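Local coordinates for Alpha/beta hydrolase fold protein (Chitinophaga pinensis, PDB 4PW0) that probably hydrolyses a still unidentified substrate, as a member of the alpha/beta hydrolase fold family with a likely serine nucleophile, at residues Asp36-Cys41 with Gly63-Ile68; Asp50-Leu55 with Gly263-Tyr268; Tyr103-Gly108 with Ile127-Ile132; Glu168-Ser173 with Tyr257-His262. One frame throughout, in Å; residues are numbered along the deposited sequence. Where two conformers were deposited one is given.

Contact 1. Residues Asp36-Cys41 with Gly63-Ile68; sequences DIPLIC and GRQLII
Arg-64 lays its CD against Leu-39 CB at 4.0 Å. The bends at its chi2 and chi3 fold the chain over that leucine, while its charged end goes on to a salt bridge with Asp-281 of helix 269-282. Gln-65 lies side by side with Pro-38, and both point the same way. Gln-65 OE1 is 3.9 Å from Pro-38 CG, and Gln-65 NE2 bonds to Ser-30 OG. Gln-65 O accepts from Leu-39 N at 2.9 Å. From here the chains run as parallel strands, the two ends of the beta-alpha-beta unit made by strand 39-42, helix 54-61 and strand 66-69. Leu-66 sits beside Leu-39, with Leu-66 CD1 4.1 Å from Leu-39 CD2. The other methyl, Leu-66 CD2, meets Cys-41 SG at 3.8 Å. Leu-60 of helix 54-61 packs on both leucines. Ile-67 turns both its backbone N and O to strand 39-42: N donates to Leu-39 O and O accepts from Cys-41 N, each at 2.9 Å. Its side chain turns to the other face, where Ile-40 CD1 rests on Ile-67 CB at 3.8 Å. Ile-68 brings CG2 to Cys-41 CB, and Trp-52 touches both residues.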
loop_
_atom_site.group_PDB
_atom_site.type_symbol
_atom_site.label_atom_id
_atom_site.label_comp_id
_atom_site.label_asym_id
_atom_site.label_seq_id
_atom_site.Cartn_x
_atom_site.Cartn_y
_atom_site.Cartn_z
ATOM N N ASP A 36 9.502 -24.283 -5.195
ATOM C CA ASP A 36 10.732 -24.313 -4.409
ATOM C C ASP A 36 10.671 -23.474 -3.142
ATOM O O ASP A 36 11.336 -23.786 -2.159
ATOM C CB ASP A 36 11.899 -23.806 -5.251
ATOM C CG ASP A 36 12.453 -24.865 -6.190
ATOM O OD1 ASP A 36 12.084 -26.078 -6.122
ATOM O OD2 ASP A 36 13.288 -24.452 -6.999
ATOM N N ILE A 37 9.887 -22.402 -3.178
ATOM C CA ILE A 37 9.744 -21.510 -2.017
ATOM C C ILE A 37 8.237 -21.361 -1.755
ATOM O O ILE A 37 7.586 -20.454 -2.295
ATOM C CB ILE A 37 10.402 -20.149 -2.201
ATOM C CG1 ILE A 37 11.886 -20.309 -2.558
ATOM C CG2 ILE A 37 10.271 -19.318 -0.933
ATOM C CD1 ILE A 37 12.503 -19.030 -3.062
ATOM N N PRO A 38 7.685 -22.267 -0.944
ATOM C CA PRO A 38 6.252 -22.210 -0.679
ATOM C C PRO A 38 5.923 -21.000 0.239
ATOM O O PRO A 38 6.810 -20.459 0.913
ATOM C CB PRO A 38 5.963 -23.519 0.065
ATOM C CG PRO A 38 7.190 -24.354 -0.094
ATOM C CD PRO A 38 8.329 -23.410 -0.259
ATOM N N LEU A 39 4.634 -20.640 0.250
ATOM C CA LEU A 39 4.109 -19.633 1.181
ATOM C C LEU A 39 3.373 -20.399 2.265
ATOM O O LEU A 39 2.382 -21.108 1.989
ATOM C CB LEU A 39 3.135 -18.729 0.446
ATOM C CG LEU A 39 2.463 -17.689 1.330
ATOM C CD1 LEU A 39 3.465 -16.711 1.927
ATOM C CD2 LEU A 39 1.389 -16.957 0.537
ATOM N N ILE A 40 3.838 -20.256 3.493
ATOM C CA ILE A 40 3.188 -20.877 4.658
ATOM C C ILE A 40 2.304 -19.817 5.347
ATOM O O ILE A 40 2.768 -18.726 5.641
ATOM C CB ILE A 40 4.190 -21.385 5.714
ATOM C CG1 ILE A 40 5.359 -22.160 5.080
ATOM C CG2 ILE A 40 3.480 -22.230 6.774
ATOM C CD1 ILE A 40 4.934 -23.378 4.300
ATOM N N CYS A 41 1.058 -20.171 5.584
ATOM C CA CYS A 41 0.034 -19.266 6.094
ATOM C C CYS A 41 -0.335 -19.597 7.522
ATOM O O CYS A 41 -0.522 -20.772 7.877
ATOM C CB CYS A 41 -1.220 -19.308 5.203
ATOM S SG CYS A 41 -0.900 -18.846 3.499
ATOM N N GLY A 63 0.636 -18.812 -8.280
ATOM C CA GLY A 63 2.019 -18.538 -8.514
ATOM C C GLY A 63 3.029 -19.185 -7.601
ATOM O O GLY A 63 4.217 -18.928 -7.747
ATOM N N ARG A 64 2.555 -19.985 -6.645
ATOM C CA ARG A 64 3.414 -20.677 -5.695
ATOM C C ARG A 64 2.603 -21.735 -4.987
ATOM O O ARG A 64 1.371 -21.690 -4.941
ATOM C CB ARG A 64 4.012 -19.707 -4.653
ATOM C CG ARG A 64 2.989 -19.177 -3.649
ATOM C CD ARG A 64 3.069 -17.682 -3.448
ATOM N NE ARG A 64 2.547 -16.950 -4.572
ATOM C CZ ARG A 64 3.272 -16.191 -5.413
ATOM N NH1 ARG A 64 4.566 -16.027 -5.212
ATOM N NH2 ARG A 64 2.685 -15.616 -6.440
ATOM N N GLN A 65 3.319 -22.674 -4.376
ATOM C CA GLN A 65 2.690 -23.628 -3.480
ATOM C C GLN A 65 2.299 -22.861 -2.216
ATOM O O GLN A 65 3.141 -22.120 -1.681
ATOM C CB GLN A 65 3.681 -24.743 -3.140
ATOM C CG GLN A 65 3.096 -25.853 -2.289
ATOM C CD GLN A 65 4.125 -26.902 -1.953
ATOM O OE1 GLN A 65 5.282 -26.809 -2.370
ATOM N NE2 GLN A 65 3.709 -27.915 -1.216
ATOM N N LEU A 66 1.110 -23.123 -1.718
ATOM C CA LEU A 66 0.606 -22.464 -0.521
ATOM C C LEU A 66 0.178 -23.526 0.472
ATOM O O LEU A 66 -0.588 -24.439 0.134
ATOM C CB LEU A 66 -0.552 -21.575 -0.934
ATOM C CG LEU A 66 -1.089 -20.555 0.019
ATOM C CD1 LEU A 66 -1.746 -19.346 -0.615
ATOM C CD2 LEU A 66 -2.162 -21.287 0.822
ATOM N N ILE A 67 0.677 -23.431 1.699
ATOM C CA ILE A 67 0.343 -24.350 2.753
ATOM C C ILE A 67 -0.484 -23.606 3.799
ATOM O O ILE A 67 -0.062 -22.566 4.317
ATOM C CB ILE A 67 1.620 -24.925 3.442
ATOM C CG1 ILE A 67 2.520 -25.660 2.435
ATOM C CG2 ILE A 67 1.250 -25.785 4.641
ATOM C CD1 ILE A 67 1.955 -26.943 1.986
ATOM N N ILE A 68 -1.664 -24.132 4.065
ATOM C CA ILE A 68 -2.493 -23.736 5.200
ATOM C C ILE A 68 -2.500 -24.882 6.178
ATOM O O ILE A 68 -2.498 -26.069 5.761
ATOM C CB ILE A 68 -3.921 -23.293 4.797
ATOM C CG1 ILE A 68 -4.634 -24.324 3.888
ATOM C CG2 ILE A 68 -3.880 -21.910 4.132
ATOM C CD1 ILE A 68 -6.103 -24.044 3.676
#

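Contact 2. Residues Asp50-Leu55 with Gly263-Tyr268; sequences DNWDPL and GSFYQY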
loop_
_atom_site.group_PDB
_atom_site.type_symbol
_atom_site.label_atom_id
_atom_site.label_comp_id
_atom_site.label_asym_id
_atom_site.label_seq_id
_atom_site.Cartn_x
_atom_site.Cartn_y
_atom_site.Cartn_z
ATOM N N ASP A 50 -10.838 -23.720 7.213
ATOM C CA ASP A 50 -11.999 -23.263 6.476
ATOM C C ASP A 50 -12.303 -21.743 6.655
ATOM O O ASP A 50 -13.250 -21.213 6.056
ATOM C CB ASP A 50 -13.231 -24.103 6.896
ATOM C CG ASP A 50 -13.086 -25.592 6.589
ATOM O OD1 ASP A 50 -12.419 -25.990 5.577
ATOM O OD2 ASP A 50 -13.676 -26.343 7.431
ATOM N N ASN A 51 -11.510 -21.084 7.513
ATOM C CA ASN A 51 -11.642 -19.616 7.682
ATOM C C ASN A 51 -10.774 -18.839 6.729
ATOM O O ASN A 51 -10.863 -17.610 6.641
ATOM C CB ASN A 51 -11.343 -19.244 9.117
ATOM C CG ASN A 51 -12.428 -19.735 10.055
ATOM O OD1 ASN A 51 -12.346 -20.812 10.669
ATOM N ND2 ASN A 51 -13.525 -18.957 10.115
ATOM N N TRP A 52 -9.887 -19.519 5.977
ATOM C CA TRP A 52 -9.157 -18.868 4.911
ATOM C C TRP A 52 -10.088 -18.500 3.758
ATOM O O TRP A 52 -10.931 -19.316 3.359
ATOM C CB TRP A 52 -7.987 -19.724 4.402
ATOM C CG TRP A 52 -6.870 -19.850 5.379
ATOM C CD1 TRP A 52 -6.554 -20.965 6.143
ATOM C CD2 TRP A 52 -5.923 -18.848 5.727
ATOM N NE1 TRP A 52 -5.494 -20.688 6.968
ATOM C CE2 TRP A 52 -5.063 -19.409 6.707
ATOM C CE3 TRP A 52 -5.695 -17.528 5.311
ATOM C CZ2 TRP A 52 -4.048 -18.669 7.317
ATOM C CZ3 TRP A 52 -4.673 -16.813 5.890
ATOM C CH2 TRP A 52 -3.862 -17.383 6.894
ATOM N N ASP A 53 -9.889 -17.320 3.191
ATOM C CA ASP A 53 -10.705 -16.828 2.089
ATOM C C ASP A 53 -10.228 -17.529 0.822
ATOM O O ASP A 53 -9.070 -17.382 0.428
ATOM C CB ASP A 53 -10.476 -15.329 1.981
ATOM C CG ASP A 53 -11.327 -14.634 0.958
ATOM O OD1 ASP A 53 -11.967 -15.293 0.078
ATOM O OD2 ASP A 53 -11.367 -13.372 1.063
ATOM N N PRO A 54 -11.146 -18.303 0.177
ATOM C CA PRO A 54 -10.721 -18.950 -1.069
ATOM C C PRO A 54 -10.244 -18.012 -2.165
ATOM O O PRO A 54 -9.346 -18.371 -2.922
ATOM C CB PRO A 54 -11.990 -19.685 -1.536
ATOM C CG PRO A 54 -13.121 -19.042 -0.864
ATOM C CD PRO A 54 -12.583 -18.506 0.461
ATOM N N LEU A 55 -10.740 -16.770 -2.216
ATOM C CA LEU A 55 -10.181 -15.862 -3.207
ATOM C C LEU A 55 -8.705 -15.587 -2.993
ATOM O O LEU A 55 -7.933 -15.420 -3.929
ATOM C CB LEU A 55 -10.928 -14.528 -3.243
ATOM C CG LEU A 55 -12.144 -14.439 -4.098
ATOM C CD1 LEU A 55 -12.768 -13.074 -4.086
ATOM C CD2 LEU A 55 -11.851 -14.855 -5.532
ATOM N N GLY A 263 -10.583 -7.288 9.515
ATOM C CA GLY A 263 -10.624 -8.162 8.383
ATOM C C GLY A 263 -10.363 -7.511 7.051
ATOM O O GLY A 263 -10.944 -7.893 6.031
ATOM N N SER A 264 -9.454 -6.539 7.016
ATOM C CA SER A 264 -9.142 -5.790 5.820
ATOM C C SER A 264 -9.034 -6.623 4.527
ATOM O O SER A 264 -9.617 -6.286 3.489
ATOM C CB SER A 264 -7.815 -5.011 6.034
ATOM O OG SER A 264 -6.723 -5.877 6.235
ATOM N N PHE A 265 -8.240 -7.687 4.569
ATOM C CA PHE A 265 -8.015 -8.475 3.358
ATOM C C PHE A 265 -9.245 -9.289 2.928
ATOM O O PHE A 265 -9.371 -9.610 1.758
ATOM C CB PHE A 265 -6.721 -9.294 3.375
ATOM C CG PHE A 265 -6.640 -10.511 4.252
ATOM C CD1 PHE A 265 -7.514 -10.829 5.258
ATOM C CD2 PHE A 265 -5.564 -11.384 4.028
ATOM C CE1 PHE A 265 -7.374 -11.983 6.040
ATOM C CE2 PHE A 265 -5.426 -12.516 4.815
ATOM C CZ PHE A 265 -6.322 -12.830 5.791
ATOM N N TYR A 266 -10.173 -9.568 3.851
ATOM C CA TYR A 266 -11.469 -10.137 3.481
ATOM C C TYR A 266 -12.311 -9.113 2.772
ATOM O O TYR A 266 -13.129 -9.450 1.894
ATOM C CB TYR A 266 -12.221 -10.563 4.703
ATOM C CG TYR A 266 -11.756 -11.743 5.494
ATOM C CD1 TYR A 266 -11.392 -12.933 4.867
ATOM C CD2 TYR A 266 -11.899 -11.755 6.858
ATOM C CE1 TYR A 266 -11.130 -14.069 5.621
ATOM C CE2 TYR A 266 -11.611 -12.867 7.626
ATOM C CZ TYR A 266 -11.243 -14.047 6.986
ATOM O OH TYR A 266 -11.002 -15.165 7.773
ATOM N N GLN A 267 -12.155 -7.839 3.149
ATOM C CA GLN A 267 -12.937 -6.780 2.518
ATOM C C GLN A 267 -12.512 -6.527 1.094
ATOM O O GLN A 267 -13.367 -6.240 0.228
ATOM C CB GLN A 267 -12.884 -5.510 3.354
ATOM C CG GLN A 267 -13.789 -4.416 2.790
ATOM C CD GLN A 267 -14.165 -3.380 3.843
ATOM O OE1 GLN A 267 -14.278 -3.677 5.021
ATOM N NE2 GLN A 267 -14.349 -2.158 3.402
ATOM N N TYR A 268 -11.197 -6.614 0.814
ATOM C CA TYR A 268 -10.646 -6.338 -0.496
ATOM C C TYR A 268 -9.679 -7.469 -0.908
ATOM O O TYR A 268 -8.477 -7.272 -1.038
ATOM C CB TYR A 268 -9.893 -5.009 -0.509
ATOM C CG TYR A 268 -10.749 -3.816 -0.088
ATOM C CD1 TYR A 268 -11.758 -3.327 -0.900
ATOM C CD2 TYR A 268 -10.522 -3.190 1.116
ATOM C CE1 TYR A 268 -12.524 -2.245 -0.483
ATOM C CE2 TYR A 268 -11.262 -2.084 1.531
ATOM C CZ TYR A 268 -12.257 -1.592 0.725
ATOM O OH TYR A 268 -13.034 -0.500 1.103
HETATM O O HOH W 1 -12.982 -16.117 9.727
#
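In this alpha/beta hydrolase fold, the loop leading into helix 54-61 meets the short helix 264-267, which follows the presumed catalytic His-262. Tyr-266 and Asn-51 make the polar link. Tyr-266 OH donates to Asn-51 O at 2.7 Å, and that oxygen lies at the ring edge, in its plane. The hydroxyl is tilted 21° from the carbonyl plane of Asn-51. A water adds a second bridge: it donates to Tyr-266 OH and accepts from Asn-51 ND2, both at 2.9 Å. Asn-51 OD1 is held separately by Thr-48 N. The Tyr-266 ring is also flanked at its edge by Asp-53 CB, 3.9 Å from Tyr-266 CD1. The side chains of Asp-53 and Tyr-266 slide past each other in opposite directions, with carboxylate and ring planes 43° apart. A phenylalanine in place of Tyr-266 would probably leave Asn-51 O without this donor and break the water bridge. Asp-53 has CG anti to its backbone N (chi1 -175°), which carries the carboxylate over to Tyr-266. Its OD1 caps helix 54-61 by accepting Leu-55 N, and its OD2 forms a salt bridge with Arg-183. Phe-265 CE1 stands over the centre of one face of the Tyr-266 ring. Phe-265 also turns its ring edge to Trp-52, with Phe-265 CZ 4.3 Å from Trp-52 CZ3.

Contact 3. Residues Tyr103-Gly108 with Ile127-Ile132; sequences YFDVLG and IRKIII
Arg-128 starts with CG anti to its N (chi1 -174°) and bends at chi3 (65°), which swings its guanidinium back to Asp-105. The carboxylate of Asp-105 is set beside its own backbone N and faces that group nearly coplanar, the planes 23° apart. The grip is side-on and two-pronged. Arg-128 NE donates to Asp-105 OD1 at 2.9 Å, and Arg-128 NH2 to Asp-105 OD2 at 2.7 Å, both on syn lone pairs. Asp-105 OD1 is held twice, because Lys-129 N also reaches it at 2.9 Å from the anti side. Tyr-103 crosses the Arg-128 chain at about a right angle, with Tyr-103 OH 3.3 Å from Arg-128 CG. Lys-129 CE lies over one face of the guanidinium, and Lys-129 NZ goes on to Tyr-283 O and other carbonyls of the C-terminal region. At this point the register slips by one residue, a beta bulge: Phe-104 pairs with Ile-127, but Val-106 pairs with Ile-130. Past it the bonds are regular, with Val-106 N to Lys-129 O at 3.0 Å and Ile-131 N to Val-106 O at 2.8 Å. Val-106 CG2 packs on Ile-130 CG1 at 3.9 Å. The two parallel strands, joined through helix 111-122, make a beta-alpha-beta crossover, and Gly-108 leads into the probable nucleophile elbow of an alpha/beta hydrolase.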
loop_
_atom_site.group_PDB
_atom_site.type_symbol
_atom_site.label_atom_id
_atom_site.label_comp_id
_atom_site.label_asym_id
_atom_site.label_seq_id
_atom_site.Cartn_x
_atom_site.Cartn_y
_atom_site.Cartn_z
ATOM N N TYR A 103 13.022 -23.445 3.587
ATOM C CA TYR A 103 13.116 -22.030 3.199
ATOM C C TYR A 103 11.777 -21.677 2.579
ATOM O O TYR A 103 11.282 -22.367 1.668
ATOM C CB TYR A 103 14.231 -21.845 2.193
ATOM C CG TYR A 103 14.621 -20.400 1.900
ATOM C CD1 TYR A 103 14.998 -19.531 2.932
ATOM C CD2 TYR A 103 14.617 -19.917 0.593
ATOM C CE1 TYR A 103 15.383 -18.227 2.664
ATOM C CE2 TYR A 103 15.003 -18.628 0.314
ATOM C CZ TYR A 103 15.378 -17.795 1.340
ATOM O OH TYR A 103 15.766 -16.522 1.011
ATOM N N PHE A 104 11.156 -20.608 3.090
ATOM C CA PHE A 104 9.774 -20.370 2.705
ATOM C C PHE A 104 9.409 -18.920 2.995
ATOM O O PHE A 104 10.076 -18.252 3.752
ATOM C CB PHE A 104 8.838 -21.334 3.475
ATOM C CG PHE A 104 9.082 -21.377 4.961
ATOM C CD1 PHE A 104 10.004 -22.267 5.502
ATOM C CD2 PHE A 104 8.412 -20.539 5.838
ATOM C CE1 PHE A 104 10.241 -22.334 6.860
ATOM C CE2 PHE A 104 8.635 -20.604 7.190
ATOM C CZ PHE A 104 9.556 -21.512 7.715
ATOM N N ASP A 105 8.351 -18.464 2.342
ATOM C CA ASP A 105 7.737 -17.185 2.681
ATOM C C ASP A 105 6.636 -17.470 3.710
ATOM O O ASP A 105 6.124 -18.589 3.818
ATOM C CB ASP A 105 7.115 -16.558 1.440
ATOM C CG ASP A 105 8.143 -16.192 0.388
ATOM O OD1 ASP A 105 9.255 -15.699 0.748
ATOM O OD2 ASP A 105 7.793 -16.313 -0.811
ATOM N N VAL A 106 6.232 -16.411 4.437
ATOM C CA VAL A 106 5.168 -16.554 5.435
ATOM C C VAL A 106 4.127 -15.442 5.291
ATOM O O VAL A 106 4.455 -14.313 4.950
ATOM C CB VAL A 106 5.701 -16.574 6.880
ATOM C CG1 VAL A 106 6.629 -17.760 7.075
ATOM C CG2 VAL A 106 6.430 -15.283 7.246
ATOM N N LEU A 107 2.887 -15.823 5.618
ATOM C CA LEU A 107 1.762 -14.868 5.674
ATOM C C LEU A 107 1.062 -15.123 7.001
ATOM O O LEU A 107 0.587 -16.225 7.259
ATOM C CB LEU A 107 0.796 -15.106 4.511
ATOM C CG LEU A 107 -0.457 -14.199 4.422
ATOM C CD1 LEU A 107 -1.089 -14.406 3.048
ATOM C CD2 LEU A 107 -1.429 -14.547 5.440
ATOM N N GLY A 108 1.001 -14.114 7.863
ATOM C CA GLY A 108 0.369 -14.267 9.153
ATOM C C GLY A 108 -0.759 -13.247 9.294
ATOM O O GLY A 108 -0.523 -12.045 9.147
ATOM N N ILE A 127 13.204 -18.106 6.643
ATOM C CA ILE A 127 12.158 -17.255 6.051
ATOM C C ILE A 127 12.788 -16.323 5.009
ATOM O O ILE A 127 13.841 -15.710 5.266
ATOM C CB ILE A 127 11.453 -16.449 7.158
ATOM C CG1 ILE A 127 10.627 -17.402 8.036
ATOM C CG2 ILE A 127 10.538 -15.380 6.553
ATOM C CD1 ILE A 127 10.058 -16.766 9.274
ATOM N N ARG A 128 12.136 -16.202 3.857
ATOM C CA ARG A 128 12.524 -15.256 2.854
ATOM C C ARG A 128 11.744 -13.930 3.019
ATOM O O ARG A 128 12.323 -12.934 3.472
ATOM C CB ARG A 128 12.371 -15.865 1.477
ATOM C CG ARG A 128 12.914 -14.950 0.402
ATOM C CD ARG A 128 12.661 -15.441 -1.017
ATOM N NE ARG A 128 11.245 -15.469 -1.352
ATOM C CZ ARG A 128 10.740 -15.297 -2.569
ATOM N NH1 ARG A 128 11.538 -15.101 -3.627
ATOM N NH2 ARG A 128 9.413 -15.294 -2.733
ATOM N N LYS A 129 10.449 -13.939 2.667
ATOM C CA LYS A 129 9.637 -12.715 2.793
ATOM C C LYS A 129 8.484 -12.968 3.756
ATOM O O LYS A 129 8.036 -14.105 3.945
ATOM C CB LYS A 129 9.064 -12.324 1.429
ATOM C CG LYS A 129 10.154 -12.002 0.391
ATOM C CD LYS A 129 9.569 -11.514 -0.928
ATOM C CE LYS A 129 10.582 -11.367 -2.000
ATOM N NZ LYS A 129 10.129 -10.881 -3.296
ATOM N N ILE A 130 7.992 -11.866 4.316
ATOM C CA ILE A 130 6.966 -11.908 5.362
ATOM C C ILE A 130 5.793 -11.003 4.982
ATOM O O ILE A 130 5.993 -9.848 4.598
ATOM C CB ILE A 130 7.554 -11.392 6.687
ATOM C CG1 ILE A 130 8.799 -12.199 7.076
ATOM C CG2 ILE A 130 6.534 -11.345 7.803
ATOM C CD1 ILE A 130 9.519 -11.620 8.280
ATOM N N ILE A 131 4.569 -11.527 5.151
ATOM C CA ILE A 131 3.342 -10.719 5.044
ATOM C C ILE A 131 2.643 -10.754 6.403
ATOM O O ILE A 131 2.433 -11.838 6.951
ATOM C CB ILE A 131 2.403 -11.262 3.964
ATOM C CG1 ILE A 131 3.119 -11.326 2.619
ATOM C CG2 ILE A 131 1.140 -10.408 3.888
ATOM C CD1 ILE A 131 2.587 -12.419 1.721
ATOM N N ILE A 132 2.294 -9.575 6.925
ATOM C CA ILE A 132 1.603 -9.412 8.194
ATOM C C ILE A 132 0.288 -8.708 7.891
ATOM O O ILE A 132 0.304 -7.604 7.347
ATOM C CB ILE A 132 2.412 -8.600 9.216
ATOM C CG1 ILE A 132 3.715 -9.291 9.543
ATOM C CG2 ILE A 132 1.572 -8.334 10.468
ATOM C CD1 ILE A 132 4.669 -8.455 10.358
#

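Contact 4. Residues Glu168-Ser173 with Tyr257-His262; sequences EQSEHS and YPDAAH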
loop_
_atom_site.group_PDB
_atom_site.type_symbol
_atom_site.label_atom_id
_atom_site.label_comp_id
_atom_site.label_asym_id
_atom_site.label_seq_id
_atom_site.Cartn_x
_atom_site.Cartn_y
_atom_site.Cartn_z
ATOM N N GLU A 168 -16.071 -2.776 9.345
ATOM C CA GLU A 168 -16.483 -1.457 9.781
ATOM C C GLU A 168 -17.996 -1.375 9.868
ATOM O O GLU A 168 -18.710 -2.334 9.541
ATOM C CB GLU A 168 -15.878 -0.378 8.873
ATOM C CG GLU A 168 -14.741 0.415 9.502
ATOM C CD GLU A 168 -15.145 1.398 10.599
ATOM O OE1 GLU A 168 -14.275 2.170 11.095
ATOM O OE2 GLU A 168 -16.356 1.464 10.964
ATOM N N GLN A 169 -18.483 -0.219 10.286
ATOM C CA GLN A 169 -19.894 -0.061 10.597
ATOM C C GLN A 169 -20.771 0.284 9.393
ATOM O O GLN A 169 -22.011 0.111 9.441
ATOM C CB GLN A 169 -20.051 0.980 11.711
ATOM C CG GLN A 169 -19.456 0.510 13.031
ATOM C CD GLN A 169 -19.627 1.494 14.161
ATOM O OE1 GLN A 169 -19.842 2.679 13.940
ATOM N NE2 GLN A 169 -19.537 1.001 15.392
ATOM N N SER A 170 -20.191 0.776 8.309
ATOM C CA SER A 170 -20.891 1.199 7.157
ATOM C C SER A 170 -21.576 0.054 6.419
ATOM O O SER A 170 -21.152 -1.108 6.509
ATOM C CB SER A 170 -19.957 1.904 6.187
ATOM O OG SER A 170 -19.028 0.979 5.680
ATOM N N GLU A 171 -22.623 0.385 5.663
ATOM C CA GLU A 171 -23.229 -0.597 4.776
ATOM C C GLU A 171 -22.201 -1.116 3.770
ATOM O O GLU A 171 -22.177 -2.305 3.445
ATOM C CB GLU A 171 -24.450 0.003 4.052
ATOM C CG GLU A 171 -25.163 -0.995 3.176
ATOM C CD GLU A 171 -26.317 -0.404 2.389
ATOM O OE1 GLU A 171 -26.782 0.720 2.738
ATOM O OE2 GLU A 171 -26.742 -1.066 1.410
ATOM N N HIS A 172 -21.321 -0.236 3.288
ATOM C CA HIS A 172 -20.302 -0.624 2.328
ATOM C C HIS A 172 -19.421 -1.749 2.943
ATOM O O HIS A 172 -19.249 -2.807 2.318
ATOM C CB HIS A 172 -19.412 0.609 2.046
ATOM C CG HIS A 172 -18.162 0.306 1.303
ATOM N ND1 HIS A 172 -18.153 -0.141 0.003
ATOM C CD2 HIS A 172 -16.864 0.417 1.680
ATOM C CE1 HIS A 172 -16.906 -0.314 -0.392
ATOM N NE2 HIS A 172 -16.105 0.017 0.597
ATOM N N SER A 173 -18.930 -1.544 4.148
ATOM C CA SER A 173 -18.038 -2.539 4.754
ATOM C C SER A 173 -18.810 -3.807 5.128
ATOM O O SER A 173 -18.375 -4.932 4.833
ATOM C CB SER A 173 -17.332 -1.938 5.962
ATOM O OG SER A 173 -16.420 -2.880 6.516
ATOM N N TYR A 257 -6.114 -0.027 3.853
ATOM C CA TYR A 257 -7.317 -0.146 3.017
ATOM C C TYR A 257 -8.499 0.660 3.588
ATOM O O TYR A 257 -8.681 0.691 4.801
ATOM C CB TYR A 257 -7.735 -1.620 2.834
ATOM C CG TYR A 257 -6.727 -2.531 2.160
ATOM C CD1 TYR A 257 -5.644 -2.054 1.453
ATOM C CD2 TYR A 257 -6.926 -3.914 2.183
ATOM C CE1 TYR A 257 -4.740 -2.903 0.799
ATOM C CE2 TYR A 257 -6.041 -4.750 1.558
ATOM C CZ TYR A 257 -4.971 -4.281 0.890
ATOM O OH TYR A 257 -4.100 -5.180 0.269
ATOM N N PRO A 258 -9.276 1.292 2.711
ATOM C CA PRO A 258 -10.274 2.273 3.200
ATOM C C PRO A 258 -11.515 1.654 3.791
ATOM O O PRO A 258 -12.003 0.595 3.336
ATOM C CB PRO A 258 -10.628 3.036 1.926
ATOM C CG PRO A 258 -10.343 2.075 0.798
ATOM C CD PRO A 258 -9.105 1.330 1.255
ATOM N N ASP A 259 -12.065 2.355 4.781
ATOM C CA ASP A 259 -13.364 1.995 5.391
ATOM C C ASP A 259 -13.419 0.514 5.725
ATOM O O ASP A 259 -14.405 -0.174 5.414
ATOM C CB ASP A 259 -14.549 2.414 4.533
ATOM C CG ASP A 259 -15.876 2.320 5.297
ATOM O OD1 ASP A 259 -15.868 2.534 6.518
ATOM O OD2 ASP A 259 -16.855 2.031 4.590
ATOM N N ALA A 260 -12.374 0.055 6.413
ATOM C CA ALA A 260 -12.178 -1.348 6.696
ATOM C C ALA A 260 -11.639 -1.525 8.099
ATOM O O ALA A 260 -11.265 -0.550 8.763
ATOM C CB ALA A 260 -11.262 -1.946 5.650
ATOM N N ALA A 261 -11.607 -2.775 8.563
ATOM C CA ALA A 261 -11.281 -3.021 9.959
ATOM C C ALA A 261 -10.346 -4.209 10.047
ATOM O O ALA A 261 -9.484 -4.397 9.175
ATOM C CB ALA A 261 -12.578 -3.224 10.761
ATOM N N HIS A 262 -10.448 -4.984 11.117
ATOM C CA HIS A 262 -9.517 -6.070 11.361
ATOM C C HIS A 262 -9.469 -7.102 10.231
ATOM O O HIS A 262 -8.427 -7.712 10.010
ATOM C CB HIS A 262 -9.866 -6.688 12.703
ATOM C CG HIS A 262 -9.014 -7.840 13.090
ATOM N ND1 HIS A 262 -7.652 -7.749 13.281
ATOM C CD2 HIS A 262 -9.335 -9.138 13.304
ATOM C CE1 HIS A 262 -7.180 -8.935 13.614
ATOM N NE2 HIS A 262 -8.176 -9.790 13.597
HETATM O O HOH W 2 -17.680 2.580 8.481
#
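Asp-259 points its carboxylate toward the start of helix 171-184, where Ser-170, just before the helix, and His-172 in its first turn meet it. Its CG lies anti to the backbone N (chi1 -167°), which carries the carboxylate across to Ser-170, and Asp-259 OD2 accepts from Ser-170 OG at 2.6 Å, on the syn side and 19° out of the carboxylate plane. The His-172 ring lies nearly coplanar with the carboxylate, 14° apart, and offers its edge: His-172 CD2 is 3.3 Å from Asp-259 OD2. Ser-170 is the N-cap residue of helix 171-184, and its OG accepts Ser-173 N at 3.0 Å, a capping bond. Residues 257-262 run from the end of strand 252-257 into a loop that carries His-262, the likely triad histidine, which bonds to Asp-234. Glu-168 crosses Asp-259 at about a right angle, with Glu-168 CB 3.7 Å from Asp-259 OD1. A water donates to Asp-259 OD1 at 2.7 Å and accepts from Ser-170 N. An alanine here instead of Asp-259 is likely to leave the Ser-170 hydroxyl without its acceptor and this water less firmly held. Glu-168 CG rests 3.7 Å from Ala-260 O.

From the N terminus, contact 1 comes first and closes a short loop through helix 54-61. Contact 2 opens inside that loop, at 50-55, and closes only at 263-268, so the two cross. Contact 3 closes its own loop through helix 111-122 and is nested within the span of contact 2, as is contact 4. Contacts 1 and 3 are neighbours in the central sheet: strands 39-42 and 104-109 lie side by side, with Ile-40 N 2.8 Å from Asp-105 O. Trp-52 packs contact 2 against both. Contact 2 also meets contact 4, through Gln-267 and Ser-173, and so ties the sheet region to helix 171-184 and the loop of the likely triad histidine.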